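Local atomic coordinates of Alr3699 protein (Nostoc sp., PDB entry 4XSO), a protein that is of unknown specific function but belongs to the GT-B clan of glycosyltransferases, with two Rossmann-like domains joined in one chain. Residues A[209-214]-A[219-224]; A[286-289]-A[293-296]; A[330-333]-A[337-340]; A[344-347]-A[352-355]. All coordinates share one frame; numbering follows the deposited sequence.

Interaction 1: A[209-214]-A[219-224]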
loop_
_atom_site.group_PDB
_atom_site.type_symbol
_atom_site.label_atom_id
_atom_site.label_comp_id
_atom_site.label_asym_id
_atom_site.label_seq_id
_atom_site.Cartn_x
_atom_site.Cartn_y
_atom_site.Cartn_z
ATOM N N VAL A 209 15.301 25.219 -40.635
ATOM C CA VAL A 209 15.499 24.779 -39.282
ATOM C C VAL A 209 14.213 24.191 -38.751
ATOM O O VAL A 209 13.173 24.880 -38.676
ATOM C CB VAL A 209 15.891 25.928 -38.343
ATOM C CG1 VAL A 209 16.174 25.381 -36.955
ATOM C CG2 VAL A 209 17.105 26.659 -38.866
ATOM N N GLY A 210 14.257 22.927 -38.325
ATOM C CA GLY A 210 13.056 22.245 -37.869
ATOM C C GLY A 210 13.064 22.130 -36.356
ATOM O O GLY A 210 14.107 21.852 -35.733
ATOM N N HIS A 211 11.887 22.301 -35.762
ATOM C CA HIS A 211 11.714 22.130 -34.359
ATOM C C HIS A 211 10.581 21.133 -34.195
ATOM O O HIS A 211 9.486 21.362 -34.732
ATOM C CB HIS A 211 11.328 23.502 -33.772
ATOM C CG HIS A 211 11.406 23.573 -32.286
ATOM N ND1 HIS A 211 10.486 22.969 -31.457
ATOM C CD2 HIS A 211 12.313 24.154 -31.471
ATOM C CE1 HIS A 211 10.824 23.183 -30.191
ATOM N NE2 HIS A 211 11.944 23.876 -30.183
ATOM N N PHE A 212 10.799 20.050 -33.501
ATOM C CA PHE A 212 9.805 18.938 -33.494
ATOM C C PHE A 212 9.355 18.654 -32.066
ATOM O O PHE A 212 10.083 18.057 -31.315
ATOM C CB PHE A 212 10.461 17.681 -34.020
ATOM C CG PHE A 212 10.859 17.807 -35.434
ATOM C CD1 PHE A 212 12.037 18.385 -35.761
ATOM C CD2 PHE A 212 10.020 17.408 -36.414
ATOM C CE1 PHE A 212 12.394 18.555 -37.050
ATOM C CE2 PHE A 212 10.343 17.601 -37.731
ATOM C CZ PHE A 212 11.552 18.144 -38.049
ATOM N N SER A 213 8.181 19.066 -31.691
ATOM C CA SER A 213 7.850 19.087 -30.272
ATOM C C SER A 213 6.381 19.504 -30.174
ATOM O O SER A 213 5.826 19.995 -31.148
ATOM C CB SER A 213 8.882 19.910 -29.494
ATOM O OG SER A 213 8.332 20.542 -28.375
ATOM N N ARG A 214 5.768 19.357 -28.994
ATOM C CA ARG A 214 4.492 19.972 -28.766
ATOM C C ARG A 214 4.806 21.445 -28.410
ATOM O O ARG A 214 5.898 21.799 -27.971
ATOM C CB ARG A 214 3.728 19.267 -27.624
ATOM C CG ARG A 214 4.487 19.256 -26.312
ATOM C CD ARG A 214 3.832 18.337 -25.277
ATOM N NE ARG A 214 4.728 18.171 -24.141
ATOM C CZ ARG A 214 5.730 17.295 -24.077
ATOM N NH1 ARG A 214 5.958 16.431 -25.073
ATOM N NH2 ARG A 214 6.499 17.272 -22.989
ATOM N N LYS A 219 9.369 23.786 -23.988
ATOM C CA LYS A 219 10.009 23.313 -25.224
ATOM C C LYS A 219 10.703 24.391 -26.058
ATOM O O LYS A 219 11.440 24.064 -27.004
ATOM C CB LYS A 219 9.047 22.493 -26.070
ATOM C CG LYS A 219 8.541 21.231 -25.332
ATOM C CD LYS A 219 9.690 20.250 -25.129
ATOM C CE LYS A 219 9.305 18.961 -24.437
ATOM N NZ LYS A 219 8.996 17.930 -25.471
ATOM N N GLY A 220 10.454 25.661 -25.747
ATOM C CA GLY A 220 11.283 26.758 -26.252
ATOM C C GLY A 220 11.191 27.164 -27.717
ATOM O O GLY A 220 12.136 27.692 -28.308
ATOM N N GLN A 221 10.042 27.003 -28.313
ATOM C CA GLN A 221 9.870 27.478 -29.695
ATOM C C GLN A 221 10.120 28.976 -29.820
ATOM O O GLN A 221 10.620 29.411 -30.836
ATOM C CB GLN A 221 8.451 27.177 -30.206
ATOM C CG GLN A 221 8.229 25.728 -30.611
ATOM C CD GLN A 221 7.746 24.858 -29.459
ATOM O OE1 GLN A 221 7.608 25.325 -28.328
ATOM N NE2 GLN A 221 7.490 23.578 -29.746
ATOM N N HIS A 222 9.819 29.749 -28.771
ATOM C CA HIS A 222 10.035 31.213 -28.801
ATOM C C HIS A 222 11.514 31.598 -28.884
ATOM O O HIS A 222 11.868 32.643 -29.429
ATOM C CB HIS A 222 9.339 31.895 -27.581
ATOM C CG HIS A 222 9.940 31.521 -26.257
ATOM N ND1 HIS A 222 9.684 30.308 -25.629
ATOM C CD2 HIS A 222 10.824 32.176 -25.465
ATOM C CE1 HIS A 222 10.381 30.246 -24.509
ATOM N NE2 HIS A 222 11.097 31.353 -24.401
ATOM N N ILE A 223 12.388 30.729 -28.396
ATOM C CA ILE A 223 13.837 30.931 -28.494
ATOM C C ILE A 223 14.306 30.775 -29.966
ATOM O O ILE A 223 15.060 31.597 -30.443
ATOM C CB ILE A 223 14.604 29.924 -27.565
ATOM C CG1 ILE A 223 14.071 29.961 -26.132
ATOM C CG2 ILE A 223 16.122 30.157 -27.603
ATOM C CD1 ILE A 223 14.417 31.266 -25.435
ATOM N N LEU A 224 13.844 29.719 -30.684
ATOM C CA LEU A 224 14.132 29.581 -32.101
ATOM C C LEU A 224 13.638 30.817 -32.877
ATOM O O LEU A 224 14.319 31.310 -33.765
ATOM C CB LEU A 224 13.556 28.253 -32.675
ATOM C CG LEU A 224 13.695 28.060 -34.196
ATOM C CD1 LEU A 224 15.158 28.028 -34.577
ATOM C CD2 LEU A 224 13.021 26.742 -34.616
HETATM O O HOH W 1 7.727 22.750 -32.541
#

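Interaction 2: A[286-289]-A[293-296]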
loop_
_atom_site.group_PDB
_atom_site.type_symbol
_atom_site.label_atom_id
_atom_site.label_comp_id
_atom_site.label_asym_id
_atom_site.label_seq_id
_atom_site.Cartn_x
_atom_site.Cartn_y
_atom_site.Cartn_z
ATOM N N VAL A 286 18.256 20.661 -37.310
ATOM C CA VAL A 286 17.205 20.340 -36.371
ATOM C C VAL A 286 17.579 21.069 -35.090
ATOM O O VAL A 286 18.705 20.933 -34.635
ATOM C CB VAL A 286 17.089 18.845 -36.156
ATOM C CG1 VAL A 286 16.065 18.562 -35.075
ATOM C CG2 VAL A 286 16.655 18.210 -37.475
ATOM N N ALA A 287 16.660 21.865 -34.549
ATOM C CA ALA A 287 16.860 22.512 -33.277
ATOM C C ALA A 287 16.042 22.002 -32.156
ATOM O O ALA A 287 14.812 22.043 -32.174
ATOM C CB ALA A 287 16.594 24.043 -33.420
ATOM N N HIS A 288 16.743 21.684 -31.087
ATOM C CA HIS A 288 16.152 21.380 -29.795
ATOM C C HIS A 288 16.467 22.600 -28.928
ATOM O O HIS A 288 17.635 22.969 -28.814
ATOM C CB HIS A 288 16.825 20.121 -29.242
ATOM C CG HIS A 288 16.472 19.826 -27.828
ATOM N ND1 HIS A 288 17.200 20.315 -26.763
ATOM C CD2 HIS A 288 15.462 19.104 -27.293
ATOM C CE1 HIS A 288 16.643 19.932 -25.633
ATOM N NE2 HIS A 288 15.577 19.206 -25.928
ATOM N N THR A 289 15.454 23.252 -28.364
ATOM C CA THR A 289 15.698 24.518 -27.643
ATOM C C THR A 289 14.901 24.567 -26.348
ATOM O O THR A 289 14.412 25.628 -25.988
ATOM C CB THR A 289 15.269 25.704 -28.492
ATOM O OG1 THR A 289 13.846 25.651 -28.712
ATOM C CG2 THR A 289 16.001 25.660 -29.823
ATOM N N PRO A 293 15.816 21.384 -18.203
ATOM C CA PRO A 293 16.639 20.236 -18.478
ATOM C C PRO A 293 15.759 19.032 -18.699
ATOM O O PRO A 293 14.848 18.806 -17.951
ATOM C CB PRO A 293 17.418 20.034 -17.170
ATOM C CG PRO A 293 17.397 21.362 -16.472
ATOM C CD PRO A 293 16.067 21.919 -16.839
ATOM N N GLU A 294 16.042 18.280 -19.721
ATOM C CA GLU A 294 15.307 17.095 -20.052
ATOM C C GLU A 294 16.184 15.854 -19.779
ATOM O O GLU A 294 17.434 15.882 -19.904
ATOM C CB GLU A 294 14.859 17.140 -21.533
ATOM C CG GLU A 294 13.814 18.257 -21.830
ATOM C CD GLU A 294 13.444 18.384 -23.302
ATOM O OE1 GLU A 294 14.081 17.715 -24.159
ATOM O OE2 GLU A 294 12.495 19.145 -23.618
ATOM N N PRO A 295 15.526 14.739 -19.419
ATOM C CA PRO A 295 16.294 13.551 -19.036
ATOM C C PRO A 295 17.015 12.838 -20.194
ATOM O O PRO A 295 18.090 12.348 -19.994
ATOM C CB PRO A 295 15.252 12.638 -18.393
ATOM C CG PRO A 295 13.938 13.154 -18.818
ATOM C CD PRO A 295 14.103 14.613 -19.098
ATOM N N PHE A 296 16.434 12.887 -21.384
ATOM C CA PHE A 296 16.952 12.284 -22.601
ATOM C C PHE A 296 16.207 12.908 -23.815
ATOM O O PHE A 296 15.000 12.693 -24.003
ATOM C CB PHE A 296 16.554 10.801 -22.628
ATOM C CG PHE A 296 17.131 10.041 -23.799
ATOM C CD1 PHE A 296 16.513 10.025 -25.035
ATOM C CD2 PHE A 296 18.338 9.316 -23.641
ATOM C CE1 PHE A 296 17.066 9.285 -26.092
ATOM C CE2 PHE A 296 18.879 8.581 -24.696
ATOM C CZ PHE A 296 18.242 8.582 -25.911
#

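Interaction 3: A[330-333]-A[337-340]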
loop_
_atom_site.group_PDB
_atom_site.type_symbol
_atom_site.label_atom_id
_atom_site.label_comp_id
_atom_site.label_asym_id
_atom_site.label_seq_id
_atom_site.Cartn_x
_atom_site.Cartn_y
_atom_site.Cartn_z
ATOM N N LEU A 330 25.866 22.450 -29.082
ATOM C CA LEU A 330 25.215 22.635 -27.799
ATOM C C LEU A 330 25.275 24.110 -27.514
ATOM O O LEU A 330 26.298 24.694 -27.699
ATOM C CB LEU A 330 25.903 21.902 -26.672
ATOM C CG LEU A 330 25.872 20.385 -26.750
ATOM C CD1 LEU A 330 26.774 19.811 -25.653
ATOM C CD2 LEU A 330 24.440 19.913 -26.653
ATOM N N THR A 331 24.180 24.685 -27.058
ATOM C CA THR A 331 24.131 26.098 -26.676
ATOM C C THR A 331 23.426 26.291 -25.347
ATOM O O THR A 331 22.580 25.493 -24.948
ATOM C CB THR A 331 23.323 26.889 -27.712
ATOM O OG1 THR A 331 22.009 26.331 -27.781
ATOM C CG2 THR A 331 23.963 26.791 -29.056
ATOM N N THR A 332 23.732 27.405 -24.688
ATOM C CA THR A 332 23.174 27.697 -23.390
ATOM C C THR A 332 21.681 27.808 -23.430
ATOM O O THR A 332 21.176 28.585 -24.176
ATOM C CB THR A 332 23.688 29.056 -22.931
ATOM O OG1 THR A 332 25.125 29.047 -22.977
ATOM C CG2 THR A 332 23.173 29.371 -21.543
ATOM N N PRO A 333 20.943 27.067 -22.588
ATOM C CA PRO A 333 19.502 27.192 -22.760
ATOM C C PRO A 333 18.980 28.611 -22.535
ATOM O O PRO A 333 19.483 29.325 -21.680
ATOM C CB PRO A 333 18.907 26.221 -21.731
ATOM C CG PRO A 333 20.013 25.364 -21.299
ATOM C CD PRO A 333 21.302 26.071 -21.565
ATOM N N GLN A 337 20.790 34.289 -29.106
ATOM C CA GLN A 337 21.871 34.747 -29.974
ATOM C C GLN A 337 22.903 33.638 -30.218
ATOM O O GLN A 337 23.491 33.537 -31.304
ATOM C CB GLN A 337 22.558 36.033 -29.467
ATOM C CG GLN A 337 23.680 36.476 -30.425
ATOM C CD GLN A 337 23.145 37.108 -31.704
ATOM O OE1 GLN A 337 22.363 38.054 -31.631
ATOM N NE2 GLN A 337 23.567 36.593 -32.891
ATOM N N GLU A 338 23.151 32.826 -29.213
ATOM C CA GLU A 338 24.069 31.708 -29.366
ATOM C C GLU A 338 23.477 30.696 -30.386
ATOM O O GLU A 338 24.205 30.141 -31.270
ATOM C CB GLU A 338 24.342 31.113 -28.000
ATOM C CG GLU A 338 25.411 30.041 -27.943
ATOM C CD GLU A 338 25.656 29.537 -26.515
ATOM O OE1 GLU A 338 25.144 30.121 -25.509
ATOM O OE2 GLU A 338 26.390 28.551 -26.407
ATOM N N LEU A 339 22.160 30.526 -30.337
ATOM C CA LEU A 339 21.476 29.612 -31.301
ATOM C C LEU A 339 21.634 30.169 -32.717
ATOM O O LEU A 339 21.903 29.430 -33.661
ATOM C CB LEU A 339 19.991 29.449 -30.915
ATOM C CG LEU A 339 19.078 28.720 -31.909
ATOM C CD1 LEU A 339 19.650 27.331 -32.247
ATOM C CD2 LEU A 339 17.694 28.604 -31.296
ATOM N N ALA A 340 21.541 31.500 -32.873
ATOM C CA ALA A 340 21.653 32.109 -34.202
ATOM C C ALA A 340 23.064 31.963 -34.735
ATOM O O ALA A 340 23.306 31.732 -35.956
ATOM C CB ALA A 340 21.245 33.580 -34.182
#

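Interaction 4: A[344-347]-A[352-355]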
loop_
_atom_site.group_PDB
_atom_site.type_symbol
_atom_site.label_atom_id
_atom_site.label_comp_id
_atom_site.label_asym_id
_atom_site.label_seq_id
_atom_site.Cartn_x
_atom_site.Cartn_y
_atom_site.Cartn_z
ATOM N N ASN A 344 23.960 30.348 -38.310
ATOM C CA ASN A 344 24.848 31.024 -39.232
ATOM C C ASN A 344 26.145 30.220 -39.535
ATOM O O ASN A 344 26.613 30.211 -40.668
ATOM C CB ASN A 344 25.169 32.424 -38.711
ATOM C CG ASN A 344 24.071 33.433 -39.043
ATOM O OD1 ASN A 344 23.677 33.562 -40.184
ATOM N ND2 ASN A 344 23.575 34.140 -38.054
ATOM N N THR A 345 26.714 29.556 -38.528
ATOM C CA THR A 345 27.853 28.709 -38.755
ATOM C C THR A 345 27.497 27.610 -39.714
ATOM O O THR A 345 28.309 27.271 -40.570
ATOM C CB THR A 345 28.307 28.065 -37.466
ATOM O OG1 THR A 345 28.854 29.093 -36.651
ATOM C CG2 THR A 345 29.338 26.999 -37.719
ATOM N N CYS A 346 26.287 27.054 -39.558
ATOM C CA CYS A 346 25.832 25.965 -40.448
ATOM C C CYS A 346 25.628 26.396 -41.918
ATOM O O CYS A 346 25.792 25.599 -42.846
ATOM C CB CYS A 346 24.542 25.328 -39.902
ATOM S SG CYS A 346 24.835 24.304 -38.457
ATOM N N ILE A 347 25.212 27.637 -42.104
ATOM C CA ILE A 347 25.031 28.239 -43.450
ATOM C C ILE A 347 26.356 28.462 -44.164
ATOM O O ILE A 347 26.531 28.077 -45.312
ATOM C CB ILE A 347 24.294 29.598 -43.317
ATOM C CG1 ILE A 347 22.864 29.341 -42.892
ATOM C CG2 ILE A 347 24.347 30.364 -44.628
ATOM C CD1 ILE A 347 22.135 30.547 -42.317
ATOM N N LYS A 352 32.073 21.369 -43.122
ATOM C CA LYS A 352 32.165 21.010 -41.748
ATOM C C LYS A 352 30.794 20.500 -41.242
ATOM O O LYS A 352 30.710 19.483 -40.544
ATOM C CB LYS A 352 32.634 22.239 -40.958
ATOM C CG LYS A 352 32.480 22.186 -39.466
ATOM C CD LYS A 352 33.100 23.442 -38.846
ATOM C CE LYS A 352 32.245 23.954 -37.728
ATOM N NZ LYS A 352 32.734 25.293 -37.337
ATOM N N THR A 353 29.741 21.214 -41.614
ATOM C CA THR A 353 28.413 20.877 -41.198
ATOM C C THR A 353 28.020 19.470 -41.722
ATOM O O THR A 353 27.480 18.670 -40.941
ATOM C CB THR A 353 27.440 21.956 -41.668
ATOM O OG1 THR A 353 27.737 23.194 -40.981
ATOM C CG2 THR A 353 26.054 21.570 -41.381
ATOM N N ALA A 354 28.330 19.131 -42.981
ATOM C CA ALA A 354 28.005 17.748 -43.485
ATOM C C ALA A 354 28.840 16.687 -42.768
ATOM O O ALA A 354 28.385 15.584 -42.610
ATOM C CB ALA A 354 28.211 17.590 -44.991
ATOM N N THR A 355 30.071 16.999 -42.370
ATOM C CA THR A 355 30.895 16.017 -41.720
ATOM C C THR A 355 30.298 15.743 -40.351
ATOM O O THR A 355 30.120 14.627 -39.982
ATOM C CB THR A 355 32.300 16.529 -41.573
ATOM O OG1 THR A 355 32.794 16.740 -42.864
ATOM C CG2 THR A 355 33.178 15.579 -40.825
#

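Interaction 1: A[209-214]-A[219-224]
H211 meets 219-224 along its whole length, beginning at CB, which lies 3.8 Å from CD2 of L224; V209 CG1 lies 3.7 Å from CD1 of the same L224. With CG anti to the backbone N (chi1 -167°), the imidazole of H211 is carried out from the strand toward 219-224. There Q221 covers one face: its CG sits 3.9 Å from the centroid of the H211 ring as a CH-pi contact, the amide plane turned 45° from the ring. The setting is the first beta-alpha-beta unit of the C-terminal Rossmann-like domain, where strand 207-212 runs through a loop into helix 221-228 and G220 is the N-cap. At the ring edge NE2 of H211 finds its main partner in T289 OG1, and gives a weak, bent bond (123°) to K219 O at 3.2 Å. On the other nitrogen, H211 ND1 meets a water at 3.0 Å that is also bound by H211 O and Q221 NE2. Beyond the ring, Q221 NE2 donates to R214 O at 3.0 Å, arriving from above the carbonyl plane, while S213 OG grips the same oxygen at 2.8 Å.

Interaction 2: A[286-289]-A[293-296]
The imidazole of H288 presents its edge to the carboxylate of E294, and the two flat groups stand nearly perpendicular, their planes 75° apart. This is a histidine-carboxylate hydrogen bond, placed where strand 285-287 of the C-terminal Rossmann-like domain gives way to the loop before helix 298-305. The glutamate fits the first position of the E-x7-E sequence pattern known from many GT-B glycosyltransferases of this kind. NE2 of H288 donates to OE1 of E294 at 2.8 Å, and the bond is nearly straight at 166°. The oxygen lies almost in the ring plane of H288, whereas the donor stands well above the carboxylate plane of E294. The side chains approach from opposite directions. H288 holds CG anti to its backbone N (chi1 171°), which sends the ring across the loop, and E294 reaches back with a chain extended beyond CG.

Both groups have further anchors. The other ring nitrogen, ND1, has a weak bond with A313 N, and the second carboxylate oxygen, OE2, is bound by S290 OG, the strongest polar partner of the glutamate. Together these probably limit the rotation of both groups. Beyond E294, P295 O accepts from S158 OG and F296 packs on Y179 and N180, so the loop leans on the N-terminal half of the chain. OE1 of E294 sits evenly before the ring edge, 3.7 Å from both CD2 and CE1 of H288.

Interaction 3: A[330-333]-A[337-340]
OE1 of E338 is gripped twice by T332: the hydroxyl OG1 donates to it at 2.8 Å, and the backbone N does so at 3.2 Å. The pair ties the residue just after strand 329-331, at the outer edge of the parallel sheet in the C-terminal Rossmann-like domain, to the first turn of helix 336-348, closing the turn between them. The two donors reach the oxygen differently. OG1 uses the syn lone pair, on the side of the other carboxylate oxygen, whereas the N-H comes in from well above the carboxylate plane. The T332 side chain lies roughly perpendicular to that of E338.

E338 spans the gap by full extension: CG lies anti to its backbone N (chi1 -173°) and the chain stays stretched beyond it. On the way it runs antiparallel alongside the T331 side chain, E338 CG packing on the methyl CG2 of T331 at 3.7 Å, while T331 OG1 turns to a weak bond with A312 O. Lying close to the start of a helix, the carboxylate would probably be helped to stay charged. Its second oxygen takes a lesser share: E338 OE2 has a weak bond from T332 N at 3.4 Å and rests 3.3 Å from T331 CA.

Interaction 4: A[344-347]-A[352-355]
This is a contact between consecutive helices, made by van der Waals touch at the joint where helix 336-348 ends and helix 350-368 begins, at the far end of the C-terminal Rossmann-like domain. The chain turns so sharply that C346 and T353 come within 5.8 Å of each other, CA to CA. T353 does most of the touching: its OG1 approaches C346 CA at 3.4 Å, and its methyl CG2 lies 4.2 Å from the sulfur SG of C346. The hydroxyl finds its polar partner within its own turn, in D349 O. That bond suits the side-chain rotation, which places OG1 beside the backbone N (chi1 -66°) and leaves CG2 at the margin of the contact with the sulfur, while OG1 itself lies nearest to C346.

Beside this pair, K352 crosses over T345, its NZ resting 3.8 Å from the methyl CG2 of T345. T345 OG1 is hydrogen-bonded to N341 O one turn back, and its methyl meets the lysine. D349, between the two helices, also receives K352 N through its side-chain OD1. C346 and I347 of the first helix lie on F207 of the central strand 207-212, while T353 of the second reaches P309, just before strand 310-313.

All four contacts belong to the C-terminal Rossmann-like domain, and they show how loops and helices are fastened to one parallel sheet. Interactions 1 and 2 meet directly, their centres about 10 Å apart: their strands are neighbours, G210 O and A287 N are 2.8 Å apart in a probable hydrogen bond, and T289 OG1 probably bonds G220 O at 2.7 Å. L339 ties interaction 3 to both, its CD2 3.8 Å from L224 CA and 3.7 Å from T289 CG2. Interaction 4 stands apart, its nearest atoms about 7 Å from interaction 1 and about 8 Å from interaction 2, yet it shares helix 336-348 with interaction 3.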